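Glutamine cyclotransferase (Tannerella forsythia, PDB 6QRO) probably catalyses, as a zinc-dependent type II glutaminyl cyclase, the cyclisation of amino-terminal glutamine to pyroglutamate on peptides and proteins. Local coordinates at residues 94-99 and 144-149. Numbering follows the deposited sequence.
Sequences GAFQPE and EIARQI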
ATOM      1  N   GLY A  94      10.321   6.375   4.571  1.00 14.82           N
ATOM      2  CA  GLY A  94      11.707   6.220   4.198  1.00 13.17           C
ATOM      3  C   GLY A  94      11.953   7.196   3.078  1.00 11.04           C
ATOM      4  O   GLY A  94      11.341   7.098   2.007  1.00 10.82           O
ATOM      5  N   ALA A  95      12.775   8.195   3.355  1.00  9.01           N
ATOM      6  CA  ALA A  95      13.091   9.237   2.393  1.00 12.19           C
ATOM      7  C   ALA A  95      14.459   8.915   1.816  1.00 12.88           C
ATOM      8  O   ALA A  95      15.456   8.891   2.546  1.00 14.13           O
ATOM      9  CB  ALA A  95      13.086  10.619   3.041  1.00 13.66           C
ATOM     10  N   PHE A  96      14.510   8.698   0.511  1.00 14.21           N
ATOM     11  CA  PHE A  96      15.736   8.298  -0.157  1.00 15.96           C
ATOM     12  C   PHE A  96      16.319   9.498  -0.881  1.00 19.20           C
ATOM     13  O   PHE A  96      15.589  10.252  -1.531  1.00 20.80           O
ATOM     14  CB  PHE A  96      15.494   7.140  -1.125  1.00 15.47           C
ATOM     15  CG  PHE A  96      15.144   5.835  -0.445  1.00 16.24           C
ATOM     16  CD1 PHE A  96      13.852   5.565  -0.025  1.00 13.89           C
ATOM     17  CD2 PHE A  96      16.126   4.872  -0.234  1.00 16.05           C
ATOM     18  CE1 PHE A  96      13.552   4.364   0.577  1.00 12.96           C
ATOM     19  CE2 PHE A  96      15.830   3.678   0.371  1.00 13.06           C
ATOM     20  CZ  PHE A  96      14.536   3.425   0.781  1.00 14.53           C
ATOM     21  N   GLN A  97      17.628   9.682  -0.725  1.00 21.50           N
ATOM     22  CA  GLN A  97      18.335  10.877  -1.167  1.00 20.32           C
ATOM     23  C   GLN A  97      17.536  12.109  -0.742  1.00 19.16           C
ATOM     24  O   GLN A  97      17.101  12.895  -1.596  1.00 21.39           O
ATOM     25  CB  GLN A  97      18.585  10.877  -2.667  1.00 23.02           C
ATOM     26  CG  GLN A  97      19.193   9.590  -3.205  1.00 23.56           C
ATOM     27  CD  GLN A  97      19.284   9.598  -4.713  1.00 28.54           C
ATOM     28  OE1 GLN A  97      20.348   9.871  -5.289  1.00 27.15           O
ATOM     29  NE2 GLN A  97      18.150   9.365  -5.371  1.00 24.09           N
ATOM     30  N   PRO A  98      17.342  12.313   0.564  1.00 21.87           N
ATOM     31  CA  PRO A  98      16.438  13.377   1.028  1.00 17.59           C
ATOM     32  C   PRO A  98      16.864  14.788   0.630  1.00 23.29           C
ATOM     33  O   PRO A  98      16.078  15.727   0.837  1.00 22.19           O
ATOM     34  CB  PRO A  98      16.452  13.202   2.550  1.00 16.45           C
ATOM     35  CG  PRO A  98      17.778  12.611   2.832  1.00 19.43           C
ATOM     36  CD  PRO A  98      18.105  11.714   1.676  1.00 20.30           C
ATOM     37  N   GLU A  99      18.085  14.985   0.118  1.00 21.79           N
ATOM     38  CA  GLU A  99      18.447  16.307  -0.372  1.00 22.75           C
ATOM     39  C   GLU A  99      17.884  16.577  -1.764  1.00 23.32           C
ATOM     40  O   GLU A  99      17.754  17.746  -2.145  1.00 28.18           O
ATOM     41  CB  GLU A  99      19.971  16.504  -0.356  1.00 27.13           C
ATOM     42  CG  GLU A  99      20.738  15.758  -1.444  1.00 32.64           C
ATOM     43  CD  GLU A  99      20.965  14.299  -1.115  1.00 29.51           C
ATOM     44  OE1 GLU A  99      20.511  13.866  -0.027  1.00 26.91           O
ATOM     45  OE2 GLU A  99      21.605  13.597  -1.941  1.00 26.47           O
ATOM     46  N   GLU A 144      11.451  -4.303  -1.492  1.00 14.67           N
ATOM     47  CA  GLU A 144      12.436  -4.684  -2.500  1.00 15.16           C
ATOM     48  C   GLU A 144      12.861  -3.475  -3.343  1.00 15.30           C
ATOM     49  O   GLU A 144      14.035  -3.351  -3.716  1.00 14.58           O
ATOM     50  CB  GLU A 144      11.854  -5.814  -3.360  1.00 15.87           C
ATOM     51  CG  GLU A 144      12.658  -6.240  -4.572  1.00 16.22           C
ATOM     52  CD  GLU A 144      14.053  -6.730  -4.204  1.00 17.73           C
ATOM     53  OE1 GLU A 144      14.909  -6.800  -5.111  1.00 20.11           O
ATOM     54  OE2 GLU A 144      14.291  -7.065  -3.020  1.00 14.99           O
ATOM     55  N   ILE A 145      11.923  -2.570  -3.655  1.00 13.53           N
ATOM     56  CA  ILE A 145      12.286  -1.316  -4.322  1.00 12.70           C
ATOM     57  C   ILE A 145      13.354  -0.574  -3.531  1.00 15.76           C
ATOM     58  O   ILE A 145      14.320  -0.056  -4.098  1.00 19.94           O
ATOM     59  CB  ILE A 145      11.051  -0.431  -4.555  1.00 12.21           C
ATOM     60  CG1 ILE A 145      10.070  -1.128  -5.495  1.00 13.24           C
ATOM     61  CG2 ILE A 145      11.462   0.951  -5.079  1.00 10.42           C
ATOM     62  CD1 ILE A 145       9.076  -0.200  -6.126  1.00 14.68           C
ATOM     63  N   ALA A 146      13.179  -0.478  -2.211  1.00 12.63           N
ATOM     64  CA  ALA A 146      14.187   0.172  -1.381  1.00 16.47           C
ATOM     65  C   ALA A 146      15.540  -0.499  -1.548  1.00 16.65           C
ATOM     66  O   ALA A 146      16.579   0.170  -1.611  1.00 14.24           O
ATOM     67  CB  ALA A 146      13.751   0.140   0.086  1.00 15.57           C
ATOM     68  N   ARG A 147      15.540  -1.827  -1.624  1.00 16.77           N
ATOM     69  CA  ARG A 147      16.773  -2.563  -1.846  1.00 19.10           C
ATOM     70  C   ARG A 147      17.375  -2.195  -3.198  1.00 16.50           C
ATOM     71  O   ARG A 147      18.560  -1.865  -3.296  1.00 14.97           O
ATOM     72  CB  ARG A 147      16.486  -4.057  -1.745  1.00 19.34           C
ATOM     73  CG  ARG A 147      17.529  -4.811  -0.978  1.00 22.93           C
ATOM     74  CD  ARG A 147      17.009  -6.182  -0.629  1.00 22.27           C
ATOM     75  NE  ARG A 147      16.653  -6.876  -1.847  1.00 19.03           N
ATOM     76  CZ  ARG A 147      17.476  -7.668  -2.510  1.00 19.62           C
ATOM     77  NH1 ARG A 147      18.703  -7.870  -2.048  1.00 22.38           N
ATOM     78  NH2 ARG A 147      17.067  -8.250  -3.633  1.00 19.78           N
ATOM     79  N   GLN A 148      16.547  -2.191  -4.242  1.00 16.34           N
ATOM     80  CA  GLN A 148      17.036  -1.896  -5.586  1.00 19.18           C
ATOM     81  C   GLN A 148      17.557  -0.468  -5.718  1.00 19.04           C
ATOM     82  O   GLN A 148      18.556  -0.236  -6.407  1.00 22.89           O
ATOM     83  CB  GLN A 148      15.942  -2.163  -6.619  1.00 15.26           C
ATOM     84  CG  GLN A 148      15.468  -3.598  -6.620  1.00 18.72           C
ATOM     85  CD  GLN A 148      16.613  -4.597  -6.727  1.00 20.45           C
ATOM     86  OE1 GLN A 148      17.612  -4.353  -7.397  1.00 19.34           O
ATOM     87  NE2 GLN A 148      16.472  -5.725  -6.048  1.00 18.05           N
ATOM     88  N   ILE A 149      16.899   0.510  -5.099  1.00 14.85           N
ATOM     89  CA  ILE A 149      17.378   1.870  -5.319  1.00 17.94           C
ATOM     90  C   ILE A 149      18.586   2.210  -4.452  1.00 19.32           C
ATOM     91  O   ILE A 149      19.337   3.128  -4.798  1.00 19.71           O
ATOM     92  CB  ILE A 149      16.215   2.872  -5.187  1.00 21.49           C
ATOM     93  CG1 ILE A 149      15.593   2.863  -3.797  1.00 21.10           C
ATOM     94  CG2 ILE A 149      15.170   2.613  -6.269  1.00 19.51           C
ATOM     95  CD1 ILE A 149      14.275   3.625  -3.754  1.00 16.59           C
TER
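F96, the last residue of strand 86-96, reaches across to two residues about one helical turn apart, A146 and I149, and a single ring serves both in different ways. I149 sends CD1 over one face, 4.1 Å from the ring centroid and 11° off the normal, a CH-pi contact almost centred on the ring. That methyl arrives there because CG1 sits between the backbone N and the carbonyl carbon (chi1 62°), and the chain then extends to CD1, crossing the phenylalanine side chain at about a right angle. A146 meets the far end of the ring instead: its CB lies 3.4 Å from F96 CZ, a close, oblique approach. The pair of segments is a worked example of how a large aromatic side chain bridges the gap between a sheet and a helix packed on it, here with the CA atoms of F96 and A146 8.4 Å apart. Strand 86-96 and helix 132-151 are thereby joined in the alpha/beta fold of the M28 peptidase family, where helices cover a mixed central sheet. The contact is buried and apolar and lies away from the zinc site. The neighbouring strand 157-163 contributes I160, which touches both F96 and A146, and I158, which packs on I149.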